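Local coordinates for single-stranded-DNA-specific exonuclease RecJ (Thermus thermophilus, PDB 2ZXR), which degrades single-stranded DNA in the 5' to 3' direction as a divalent-metal-dependent exonuclease of the RecJ family, with no detectable activity on single-stranded RNA, at residues Val222-Trp226 / Pro452-Asn457; Ser371-Ile375 / Asp423-Glu427; Leu464-Glu470 / Phe482-Val487. All coordinates share one frame; numbering follows the deposited sequence.

Contact 1: residues Val222-Trp226 / Pro452-Asn457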
ATOM      1  N   VAL A 222      -2.487  -9.157   6.438  1.00 22.67           N
ATOM      2  CA  VAL A 222      -2.646  -7.949   5.639  1.00 23.43           C
ATOM      3  C   VAL A 222      -3.345  -6.856   6.432  1.00 24.21           C
ATOM      4  O   VAL A 222      -4.192  -6.147   5.920  1.00 24.33           O
ATOM      5  CB  VAL A 222      -3.424  -8.204   4.330  1.00 24.86           C
ATOM      6  CG1 VAL A 222      -3.326  -6.961   3.406  1.00 25.37           C
ATOM      7  CG2 VAL A 222      -2.841  -9.441   3.611  1.00 23.37           C
ATOM      8  N   ALA A 223      -2.970  -6.730   7.699  1.00 24.23           N
ATOM      9  CA  ALA A 223      -3.523  -5.715   8.557  1.00 24.60           C
ATOM     10  C   ALA A 223      -2.700  -4.437   8.328  1.00 25.77           C
ATOM     11  O   ALA A 223      -1.568  -4.486   7.832  1.00 25.82           O
ATOM     12  CB  ALA A 223      -3.429  -6.151  10.003  1.00 24.98           C
ATOM     13  N   PRO A 224      -3.278  -3.281   8.663  1.00 25.55           N
ATOM     14  CA  PRO A 224      -2.633  -1.980   8.505  1.00 25.78           C
ATOM     15  C   PRO A 224      -1.371  -1.883   9.366  1.00 25.89           C
ATOM     16  O   PRO A 224      -1.407  -2.084  10.597  1.00 24.65           O
ATOM     17  CB  PRO A 224      -3.712  -0.991   8.962  1.00 26.54           C
ATOM     18  CG  PRO A 224      -5.002  -1.711   8.674  1.00 26.48           C
ATOM     19  CD  PRO A 224      -4.676  -3.130   9.109  1.00 25.85           C
ATOM     20  N   LEU A 225      -0.263  -1.554   8.711  1.00 25.06           N
ATOM     21  CA  LEU A 225       0.996  -1.433   9.387  1.00 24.53           C
ATOM     22  C   LEU A 225       1.286  -0.044   9.967  1.00 25.61           C
ATOM     23  O   LEU A 225       2.143   0.686   9.489  1.00 25.60           O
ATOM     24  CB  LEU A 225       2.107  -1.862   8.442  1.00 23.70           C
ATOM     25  CG  LEU A 225       2.119  -3.322   7.957  1.00 23.97           C
ATOM     26  CD1 LEU A 225       3.518  -3.624   7.370  1.00 22.29           C
ATOM     27  CD2 LEU A 225       1.845  -4.299   9.135  1.00 23.04           C
ATOM     28  N   TRP A 226       0.539   0.332  10.989  1.00 27.78           N
ATOM     29  CA  TRP A 226       0.785   1.594  11.664  1.00 29.71           C
ATOM     30  C   TRP A 226       0.631   1.406  13.165  1.00 28.51           C
ATOM     31  O   TRP A 226       0.114   0.378  13.623  1.00 29.53           O
ATOM     32  CB  TRP A 226      -0.139   2.716  11.138  1.00 34.12           C
ATOM     33  CG  TRP A 226      -1.613   2.428  11.042  1.00 36.90           C
ATOM     34  CD1 TRP A 226      -2.467   2.130  12.067  1.00 38.63           C
ATOM     35  CD2 TRP A 226      -2.416   2.494   9.855  1.00 37.42           C
ATOM     36  NE1 TRP A 226      -3.763   2.010  11.588  1.00 40.05           N
ATOM     37  CE2 TRP A 226      -3.754   2.226  10.236  1.00 38.46           C
ATOM     38  CE3 TRP A 226      -2.131   2.757   8.510  1.00 38.06           C
ATOM     39  CZ2 TRP A 226      -4.810   2.209   9.314  1.00 39.86           C
ATOM     40  CZ3 TRP A 226      -3.180   2.739   7.586  1.00 39.39           C
ATOM     41  CH2 TRP A 226      -4.503   2.467   7.993  1.00 40.06           C
ATOM     42  N   PRO A 452       8.741  -0.413   7.930  1.00 25.07           N
ATOM     43  CA  PRO A 452       8.259  -1.342   6.892  1.00 24.04           C
ATOM     44  C   PRO A 452       7.019  -0.936   6.082  1.00 22.75           C
ATOM     45  O   PRO A 452       6.005  -0.498   6.648  1.00 23.21           O
ATOM     46  CB  PRO A 452       8.014  -2.618   7.678  1.00 23.20           C
ATOM     47  CG  PRO A 452       7.473  -2.069   8.988  1.00 24.68           C
ATOM     48  CD  PRO A 452       8.406  -0.901   9.280  1.00 23.84           C
ATOM     49  N   TYR A 453       7.123  -1.076   4.757  1.00 22.40           N
ATOM     50  CA  TYR A 453       6.016  -0.806   3.839  1.00 23.39           C
ATOM     51  C   TYR A 453       5.051  -1.984   3.901  1.00 23.89           C
ATOM     52  O   TYR A 453       5.461  -3.145   4.076  1.00 23.08           O
ATOM     53  CB  TYR A 453       6.490  -0.684   2.375  1.00 24.27           C
ATOM     54  CG  TYR A 453       7.300   0.561   2.087  1.00 23.94           C
ATOM     55  CD1 TYR A 453       6.815   1.817   2.446  1.00 24.26           C
ATOM     56  CD2 TYR A 453       8.558   0.479   1.489  1.00 25.03           C
ATOM     57  CE1 TYR A 453       7.551   2.953   2.221  1.00 25.23           C
ATOM     58  CE2 TYR A 453       9.315   1.618   1.253  1.00 25.82           C
ATOM     59  CZ  TYR A 453       8.793   2.859   1.622  1.00 25.52           C
ATOM     60  OH  TYR A 453       9.472   4.015   1.343  1.00 27.12           O
ATOM     61  N   GLY A 454       3.772  -1.690   3.744  1.00 25.31           N
ATOM     62  CA  GLY A 454       2.766  -2.745   3.754  1.00 26.20           C
ATOM     63  C   GLY A 454       1.376  -2.169   3.614  1.00 27.36           C
ATOM     64  O   GLY A 454       1.215  -1.013   3.209  1.00 25.84           O
ATOM     65  N   GLU A 455       0.374  -2.978   3.938  1.00 27.93           N
ATOM     66  CA  GLU A 455      -1.003  -2.541   3.877  1.00 29.95           C
ATOM     67  C   GLU A 455      -1.117  -1.137   4.467  1.00 31.00           C
ATOM     68  O   GLU A 455      -1.808  -0.272   3.929  1.00 32.70           O
ATOM     69  CB  GLU A 455      -1.901  -3.519   4.655  1.00 30.28           C
ATOM     70  CG  GLU A 455      -3.329  -3.023   4.862  1.00 30.14           C
ATOM     71  CD  GLU A 455      -4.080  -2.797   3.543  1.00 30.96           C
ATOM     72  OE1 GLU A 455      -3.604  -3.261   2.484  1.00 29.41           O
ATOM     73  OE2 GLU A 455      -5.155  -2.164   3.578  1.00 31.00           O
ATOM     74  N   GLY A 456      -0.449  -0.875   5.571  1.00 30.51           N
ATOM     75  CA  GLY A 456      -0.569   0.486   6.082  1.00 33.55           C
ATOM     76  C   GLY A 456       0.020   1.652   5.252  1.00 32.26           C
ATOM     77  O   GLY A 456      -0.635   2.657   4.998  1.00 32.06           O
ATOM     78  N   ASN A 457       1.288   1.540   4.881  1.00 31.60           N
ATOM     79  CA  ASN A 457       1.962   2.579   4.122  1.00 29.05           C
ATOM     80  C   ASN A 457       2.623   1.900   2.964  1.00 26.17           C
ATOM     81  O   ASN A 457       3.627   1.208   3.146  1.00 24.54           O
ATOM     82  CB  ASN A 457       3.057   3.299   4.969  1.00 30.84           C
ATOM     83  CG  ASN A 457       3.835   2.341   5.788  1.00 30.82           C
ATOM     84  OD1 ASN A 457       5.051   2.474   6.026  1.00 28.69           O
ATOM     85  ND2 ASN A 457       3.128   1.328   6.243  1.00 33.08           N
TER
HETATM   86  O   HOH W   1       4.863   0.430   8.945  1.00 21.76           O
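The indole of Trp226 meets Gly456 with its six-membered ring: the carbonyl O of Gly456 lies at the ring edge, near its plane, 3.6 Å from Trp226 CZ3. One face of the same indole carries Pro224 CB, 3.3 Å above the plane and offset toward the rim. Trp226 CG stands between its own backbone N and carbonyl carbon (chi1 49°), which folds the ring back toward this proline. In the other segment, the Tyr453 ring has the carbonyl O of Asn457 at its edge, in plane.

Two irregular loops meet here. A Schellman motif at Val222 ends helix 211-220, and an inverse gamma turn centred on Leu225 leads toward helix 227-239. Because Gly456 has no side chain, the backbones come close, with Pro224 CA 4.0 Å from Gly456 CA. Leu225 N and Gly456 N lie only 3.2 Å apart, but both are donors and do not bond to each other. Leu225 sends CD1 over the chain at Gly454, 3.8 Å from Gly454 CA. Glu455, with CG anti to the backbone N (chi1 170°), lays its aliphatic part across the first loop, CB 3.3 Å from Ala223 O. Its side chain crosses that of Val222 at about a right angle.

A water donates to both loops, 2.8 Å from Leu225 O and 2.7 Å from Pro452 O. Val233 of helix 227-239 touches both Leu225 and Pro452. Ala223 points its methyl away from the second loop; its side chain lies beside that of the metal ligand Asp221.

Contact 2: residues Ser371-Ile375 / Asp423-Glu427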
ATOM      1  N   SER A 371     -14.038  -8.849  -4.280  1.00 23.63           N
ATOM      2  CA  SER A 371     -14.684  -7.696  -4.859  1.00 24.94           C
ATOM      3  C   SER A 371     -13.893  -6.431  -4.558  1.00 26.14           C
ATOM      4  O   SER A 371     -12.865  -6.465  -3.867  1.00 24.82           O
ATOM      5  CB  SER A 371     -16.108  -7.557  -4.304  1.00 25.54           C
ATOM      6  OG  SER A 371     -16.853  -6.587  -5.040  1.00 27.37           O
ATOM      7  N   LEU A 372     -14.391  -5.311  -5.075  1.00 26.36           N
ATOM      8  CA  LEU A 372     -13.735  -4.021  -4.888  1.00 28.06           C
ATOM      9  C   LEU A 372     -14.743  -2.927  -5.137  1.00 29.48           C
ATOM     10  O   LEU A 372     -15.919  -3.182  -5.368  1.00 29.35           O
ATOM     11  CB  LEU A 372     -12.636  -3.826  -5.940  1.00 25.96           C
ATOM     12  CG  LEU A 372     -13.110  -3.497  -7.373  1.00 26.24           C
ATOM     13  CD1 LEU A 372     -11.894  -3.167  -8.258  1.00 25.23           C
ATOM     14  CD2 LEU A 372     -13.880  -4.683  -7.998  1.00 25.00           C
ATOM     15  N   ALA A 373     -14.233  -1.704  -5.097  1.00 31.37           N
ATOM     16  CA  ALA A 373     -14.988  -0.508  -5.451  1.00 32.78           C
ATOM     17  C   ALA A 373     -16.264  -0.282  -4.709  1.00 34.77           C
ATOM     18  O   ALA A 373     -16.267  -0.325  -3.466  1.00 38.00           O
ATOM     19  CB  ALA A 373     -15.242  -0.538  -6.913  1.00 30.13           C
ATOM     20  N   PRO A 374     -17.374  -0.005  -5.429  1.00 34.09           N
ATOM     21  CA  PRO A 374     -18.523   0.183  -4.553  1.00 34.19           C
ATOM     22  C   PRO A 374     -19.301  -1.115  -4.423  1.00 34.20           C
ATOM     23  O   PRO A 374     -20.440  -1.112  -3.979  1.00 35.01           O
ATOM     24  CB  PRO A 374     -19.316   1.257  -5.273  1.00 34.25           C
ATOM     25  CG  PRO A 374     -19.159   0.845  -6.709  1.00 34.39           C
ATOM     26  CD  PRO A 374     -17.675   0.511  -6.784  1.00 34.62           C
ATOM     27  N   ILE A 375     -18.707  -2.233  -4.822  1.00 33.18           N
ATOM     28  CA  ILE A 375     -19.459  -3.473  -4.707  1.00 31.51           C
ATOM     29  C   ILE A 375     -18.989  -4.355  -3.589  1.00 30.87           C
ATOM     30  O   ILE A 375     -17.866  -4.864  -3.601  1.00 30.48           O
ATOM     31  CB  ILE A 375     -19.447  -4.274  -5.995  1.00 31.64           C
ATOM     32  CG1 ILE A 375     -19.975  -3.405  -7.132  1.00 30.80           C
ATOM     33  CG2 ILE A 375     -20.320  -5.523  -5.831  1.00 31.13           C
ATOM     34  CD1 ILE A 375     -19.932  -4.094  -8.442  1.00 33.66           C
ATOM     35  N   ASP A 423     -19.289   1.455 -12.411  1.00 37.14           N
ATOM     36  CA  ASP A 423     -18.125   0.596 -12.620  1.00 37.84           C
ATOM     37  C   ASP A 423     -17.028   0.900 -11.606  1.00 37.50           C
ATOM     38  O   ASP A 423     -16.859   2.046 -11.181  1.00 36.81           O
ATOM     39  CB  ASP A 423     -17.556   0.797 -14.021  1.00 38.72           C
ATOM     40  CG  ASP A 423     -18.477   0.268 -15.096  1.00 40.57           C
ATOM     41  OD1 ASP A 423     -18.265   0.617 -16.280  1.00 40.55           O
ATOM     42  OD2 ASP A 423     -19.400  -0.505 -14.748  1.00 40.47           O
ATOM     43  N   PRO A 424     -16.290  -0.135 -11.178  1.00 37.58           N
ATOM     44  CA  PRO A 424     -15.210   0.123 -10.210  1.00 37.55           C
ATOM     45  C   PRO A 424     -14.087   0.873 -10.943  1.00 38.00           C
ATOM     46  O   PRO A 424     -13.907   0.685 -12.147  1.00 37.05           O
ATOM     47  CB  PRO A 424     -14.761  -1.287  -9.799  1.00 36.97           C
ATOM     48  CG  PRO A 424     -16.020  -2.130 -10.004  1.00 36.39           C
ATOM     49  CD  PRO A 424     -16.563  -1.581 -11.308  1.00 35.84           C
ATOM     50  N   VAL A 425     -13.347   1.713 -10.220  1.00 39.42           N
ATOM     51  CA  VAL A 425     -12.214   2.455 -10.786  1.00 40.50           C
ATOM     52  C   VAL A 425     -10.991   2.292  -9.884  1.00 41.86           C
ATOM     53  O   VAL A 425     -11.123   2.195  -8.665  1.00 42.88           O
ATOM     54  CB  VAL A 425     -12.518   3.978 -10.918  1.00 40.59           C
ATOM     55  CG1 VAL A 425     -13.624   4.193 -11.929  1.00 39.07           C
ATOM     56  CG2 VAL A 425     -12.896   4.568  -9.544  1.00 38.43           C
ATOM     57  N   ARG A 426      -9.805   2.259 -10.486  1.00 42.86           N
ATOM     58  CA  ARG A 426      -8.558   2.110  -9.733  1.00 43.27           C
ATOM     59  C   ARG A 426      -7.857   3.466  -9.673  1.00 42.38           C
ATOM     60  O   ARG A 426      -7.832   4.209 -10.655  1.00 42.28           O
ATOM     61  CB  ARG A 426      -7.641   1.068 -10.410  1.00 44.64           C
ATOM     62  CG  ARG A 426      -6.265   0.900  -9.758  1.00 46.71           C
ATOM     63  CD  ARG A 426      -5.622  -0.480 -10.028  1.00 48.79           C
ATOM     64  NE  ARG A 426      -5.144  -0.675 -11.402  1.00 50.83           N
ATOM     65  CZ  ARG A 426      -4.028  -0.141 -11.909  1.00 52.06           C
ATOM     66  NH1 ARG A 426      -3.688  -0.382 -13.176  1.00 51.89           N
ATOM     67  NH2 ARG A 426      -3.241   0.629 -11.154  1.00 52.04           N
ATOM     68  N   GLU A 427      -7.331   3.809  -8.508  1.00 41.31           N
ATOM     69  CA  GLU A 427      -6.604   5.064  -8.367  1.00 40.61           C
ATOM     70  C   GLU A 427      -5.111   4.784  -8.169  1.00 38.19           C
ATOM     71  O   GLU A 427      -4.744   3.783  -7.561  1.00 38.36           O
ATOM     72  CB  GLU A 427      -7.099   5.874  -7.172  1.00 42.20           C
ATOM     73  CG  GLU A 427      -6.073   6.945  -6.773  1.00 46.37           C
ATOM     74  CD  GLU A 427      -6.544   7.899  -5.692  1.00 48.28           C
ATOM     75  OE1 GLU A 427      -7.466   8.707  -5.968  1.00 50.20           O
ATOM     76  OE2 GLU A 427      -5.984   7.845  -4.568  1.00 49.88           O
TER
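Pro424 is the bump of this small surface contact, its buried ring set against the hollow formed by Leu372, Ala373 and Pro374. Leu372 makes one wall: its CG lies 3.7 Å from Pro424 CB, while CD1 and CD2 lie along one side of the ring, CD1 3.8 Å from Pro424 CB and CD2 3.9 Å from Pro424 CG. The leucine can reach over because its CG stands between its backbone N and carbonyl carbon (chi1 75°), and the two side chains cross at about a right angle. Ala373 turns its methyl toward Pro424 and forms the floor, although the modelled approach of the two CB atoms is too close to be trusted. Pro374 closes the far side more loosely, its CD 4.2 Å from Pro424 CA.

The hollow is shaped by a type II' beta turn from Leu372 to Ile375, closed by Ile375 N to Leu372 O at 3.0 Å. The side-chain contacts are apolar.

This turn joins strand 366-370 to helix 377-383 in the DHHA1 region, and Ile375 rests on Tyr417 and Ala418 of helix 407-419. Pro424 lies just ahead of strand 426-433, which pairs with strand 5-9, and the carbonyl O of Pro424 accepts a hydrogen bond from Arg4 NH1.

Contact 3: residues Leu464-Glu470 / Phe482-Val487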
ATOM      1  N   LEU A 464       6.871  10.947 -13.239  1.00 24.11           N
ATOM      2  CA  LEU A 464       7.916  11.365 -14.153  1.00 25.79           C
ATOM      3  C   LEU A 464       7.126  11.707 -15.414  1.00 28.61           C
ATOM      4  O   LEU A 464       6.020  11.168 -15.635  1.00 27.65           O
ATOM      5  CB  LEU A 464       8.921  10.265 -14.460  1.00 24.20           C
ATOM      6  CG  LEU A 464       9.888   9.903 -13.335  1.00 25.44           C
ATOM      7  CD1 LEU A 464       9.107   9.223 -12.203  1.00 22.99           C
ATOM      8  CD2 LEU A 464      10.979   8.974 -13.871  1.00 22.82           C
ATOM      9  N   PHE A 465       7.677  12.598 -16.231  1.00 30.75           N
ATOM     10  CA  PHE A 465       6.977  13.045 -17.427  1.00 34.52           C
ATOM     11  C   PHE A 465       7.958  13.454 -18.505  1.00 36.23           C
ATOM     12  O   PHE A 465       9.018  14.011 -18.207  1.00 36.38           O
ATOM     13  CB  PHE A 465       6.090  14.238 -17.066  1.00 36.31           C
ATOM     14  CG  PHE A 465       5.177  14.682 -18.178  1.00 40.34           C
ATOM     15  CD1 PHE A 465       5.625  15.545 -19.174  1.00 42.46           C
ATOM     16  CD2 PHE A 465       3.870  14.210 -18.250  1.00 42.48           C
ATOM     17  CE1 PHE A 465       4.776  15.932 -20.242  1.00 43.53           C
ATOM     18  CE2 PHE A 465       3.010  14.591 -19.312  1.00 43.65           C
ATOM     19  CZ  PHE A 465       3.475  15.453 -20.306  1.00 43.31           C
ATOM     20  N   GLY A 466       7.609  13.176 -19.758  1.00 37.69           N
ATOM     21  CA  GLY A 466       8.480  13.573 -20.847  1.00 39.44           C
ATOM     22  C   GLY A 466       8.484  12.719 -22.092  1.00 40.99           C
ATOM     23  O   GLY A 466       7.622  11.849 -22.297  1.00 40.80           O
ATOM     24  N   ALA A 467       9.462  12.996 -22.946  1.00 41.89           N
ATOM     25  CA  ALA A 467       9.623  12.248 -24.177  1.00 43.75           C
ATOM     26  C   ALA A 467      10.699  11.241 -23.826  1.00 44.96           C
ATOM     27  O   ALA A 467      11.813  11.606 -23.469  1.00 44.55           O
ATOM     28  CB  ALA A 467      10.082  13.161 -25.314  1.00 43.41           C
ATOM     29  N   PRO A 468      10.359   9.953 -23.889  1.00 46.73           N
ATOM     30  CA  PRO A 468      11.311   8.889 -23.569  1.00 48.64           C
ATOM     31  C   PRO A 468      12.491   8.921 -24.518  1.00 50.88           C
ATOM     32  O   PRO A 468      12.346   9.340 -25.666  1.00 51.19           O
ATOM     33  CB  PRO A 468      10.474   7.626 -23.726  1.00 48.35           C
ATOM     34  CG  PRO A 468       9.487   8.014 -24.797  1.00 47.81           C
ATOM     35  CD  PRO A 468       9.089   9.405 -24.395  1.00 46.66           C
ATOM     36  N   GLU A 469      13.651   8.478 -24.047  1.00 53.24           N
ATOM     37  CA  GLU A 469      14.850   8.459 -24.877  1.00 56.25           C
ATOM     38  C   GLU A 469      15.709   7.259 -24.556  1.00 57.97           C
ATOM     39  O   GLU A 469      15.617   6.690 -23.467  1.00 57.99           O
ATOM     40  CB  GLU A 469      15.667   9.726 -24.663  1.00 56.85           C
ATOM     41  CG  GLU A 469      16.002   9.970 -23.224  1.00 58.91           C
ATOM     42  CD  GLU A 469      15.751  11.403 -22.829  1.00 60.60           C
ATOM     43  OE1 GLU A 469      15.642  11.691 -21.611  1.00 61.79           O
ATOM     44  OE2 GLU A 469      15.664  12.245 -23.747  1.00 61.80           O
ATOM     45  N   GLU A 470      16.548   6.881 -25.515  1.00 59.85           N
ATOM     46  CA  GLU A 470      17.449   5.747 -25.361  1.00 61.53           C
ATOM     47  C   GLU A 470      16.683   4.478 -25.026  1.00 62.26           C
ATOM     48  O   GLU A 470      17.164   3.635 -24.267  1.00 62.13           O
ATOM     49  CB  GLU A 470      18.481   6.033 -24.270  1.00 62.52           C
ATOM     50  CG  GLU A 470      19.249   7.322 -24.488  1.00 64.18           C
ATOM     51  CD  GLU A 470      20.468   7.435 -23.599  1.00 65.32           C
ATOM     52  OE1 GLU A 470      21.202   8.438 -23.731  1.00 66.18           O
ATOM     53  OE2 GLU A 470      20.698   6.523 -22.774  1.00 65.99           O
ATOM     54  N   PHE A 482      14.062   2.987 -20.667  1.00 48.73           N
ATOM     55  CA  PHE A 482      14.237   4.257 -21.365  1.00 47.99           C
ATOM     56  C   PHE A 482      14.553   5.353 -20.357  1.00 47.95           C
ATOM     57  O   PHE A 482      14.637   5.087 -19.153  1.00 47.53           O
ATOM     58  CB  PHE A 482      12.978   4.605 -22.165  1.00 47.86           C
ATOM     59  CG  PHE A 482      11.752   4.764 -21.330  1.00 47.67           C
ATOM     60  CD1 PHE A 482      11.383   6.013 -20.843  1.00 47.80           C
ATOM     61  CD2 PHE A 482      10.976   3.656 -21.000  1.00 47.93           C
ATOM     62  CE1 PHE A 482      10.258   6.158 -20.036  1.00 47.63           C
ATOM     63  CE2 PHE A 482       9.852   3.787 -20.194  1.00 47.22           C
ATOM     64  CZ  PHE A 482       9.493   5.041 -19.711  1.00 47.54           C
ATOM     65  N   ARG A 483      14.730   6.579 -20.840  1.00 47.35           N
ATOM     66  CA  ARG A 483      15.059   7.683 -19.954  1.00 47.13           C
ATOM     67  C   ARG A 483      14.143   8.878 -20.026  1.00 46.58           C
ATOM     68  O   ARG A 483      13.660   9.244 -21.097  1.00 46.74           O
ATOM     69  CB  ARG A 483      16.489   8.165 -20.213  1.00 48.34           C
ATOM     70  CG  ARG A 483      17.548   7.270 -19.632  1.00 49.57           C
ATOM     71  CD  ARG A 483      18.796   8.071 -19.311  1.00 52.04           C
ATOM     72  NE  ARG A 483      19.643   7.367 -18.350  1.00 53.68           N
ATOM     73  CZ  ARG A 483      20.164   6.161 -18.558  1.00 53.93           C
ATOM     74  NH1 ARG A 483      19.928   5.520 -19.703  1.00 54.10           N
ATOM     75  NH2 ARG A 483      20.910   5.592 -17.619  1.00 53.81           N
ATOM     76  N   LEU A 484      13.913   9.493 -18.872  1.00 45.75           N
ATOM     77  CA  LEU A 484      13.093  10.691 -18.794  1.00 45.15           C
ATOM     78  C   LEU A 484      13.887  11.699 -17.979  1.00 45.66           C
ATOM     79  O   LEU A 484      14.119  11.492 -16.777  1.00 45.25           O
ATOM     80  CB  LEU A 484      11.750  10.423 -18.106  1.00 44.37           C
ATOM     81  CG  LEU A 484      10.685   9.612 -18.843  1.00 43.50           C
ATOM     82  CD1 LEU A 484       9.411   9.626 -18.013  1.00 42.07           C
ATOM     83  CD2 LEU A 484      10.417  10.201 -20.220  1.00 43.26           C
ATOM     84  N   LYS A 485      14.304  12.783 -18.642  1.00 45.03           N
ATOM     85  CA  LYS A 485      15.085  13.840 -18.011  1.00 43.77           C
ATOM     86  C   LYS A 485      16.311  13.240 -17.312  1.00 42.48           C
ATOM     87  O   LYS A 485      16.595  13.565 -16.158  1.00 41.93           O
ATOM     88  CB  LYS A 485      14.238  14.595 -16.978  1.00 44.67           C
ATOM     89  CG  LYS A 485      12.821  14.965 -17.421  1.00 45.82           C
ATOM     90  CD  LYS A 485      12.823  15.909 -18.605  1.00 46.16           C
ATOM     91  CE  LYS A 485      11.395  16.239 -19.013  1.00 47.51           C
ATOM     92  NZ  LYS A 485      11.315  16.980 -20.308  1.00 47.69           N
ATOM     93  N   GLY A 486      17.015  12.346 -17.998  1.00 41.20           N
ATOM     94  CA  GLY A 486      18.199  11.734 -17.412  1.00 40.75           C
ATOM     95  C   GLY A 486      17.981  10.640 -16.368  1.00 40.21           C
ATOM     96  O   GLY A 486      18.947  10.109 -15.817  1.00 40.27           O
ATOM     97  N   VAL A 487      16.730  10.294 -16.076  1.00 39.36           N
ATOM     98  CA  VAL A 487      16.456   9.234 -15.094  1.00 38.48           C
ATOM     99  C   VAL A 487      16.115   7.931 -15.811  1.00 38.75           C
ATOM    100  O   VAL A 487      15.205   7.909 -16.639  1.00 38.52           O
ATOM    101  CB  VAL A 487      15.261   9.586 -14.182  1.00 37.79           C
ATOM    102  CG1 VAL A 487      14.894   8.376 -13.342  1.00 37.93           C
ATOM    103  CG2 VAL A 487      15.599  10.774 -13.303  1.00 36.71           C
TER
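Glu469 and Arg483 form an antiparallel hydrogen-bonded pair in the RecJ OB domain, where the chain leaving strand 462-466 comes alongside strand 479-484, the two strands lying nearly perpendicular (94°). Arg483 N donates to Glu469 O at 2.8 Å; the return bond from Glu469 N to Arg483 O is weak. Glu469 CG sits between its backbone N and carbonyl carbon (chi1 54°), which puts it 3.5 Å from Arg483 CB; a bend at chi2 brings OE1 near Lys485 N. Arg483 runs extended from CG to NE and swings its guanidinium to Glu470, whose OE2 forms a salt bridge with NH1 at 3.3 Å, the planes 59° apart.

On the buried side, Leu484 spreads its branches. CD1 meets Leu464 CB at 3.6 Å, and CD2 reaches the backbone beyond strand 462-466, 3.7 Å from Pro468 N. Phe482 approaches Pro468 obliquely, CD1 to Pro468 CB at 3.4 Å. Val503 of strand 503-514 touches both Pro468 and Leu484.

A type I' turn from Leu484 to Val487 reverses the chain into strand 487-492, bringing Val487 CG1 to 4.0 Å from Leu464 CD2. From this turn Lys485, bent at chi2, sends its CE to 3.4 Å from Phe465 O.

Contact 1 joins the two ends of a long excursion of the chain, and contact 2 is nested inside it; contact 3 follows later. The centres of contacts 1 and 2 are 21 Å apart, the centre of contact 3 lies 32 Å from both, and nearest atoms stay about 12 to 15 Å apart. Contacts 2 and 3 reach the same sheet, in which strands 426-433 and 462-466 are neighbours. Contact 1 alone approaches the catalytic metal site: the side chain of Ala223 is about 7 Å from the bound magnesium ion and about 5 Å from that of His160. Through it, loop 452-457 of the RecJ OB region packs against the segment directly following the metal ligand Asp221.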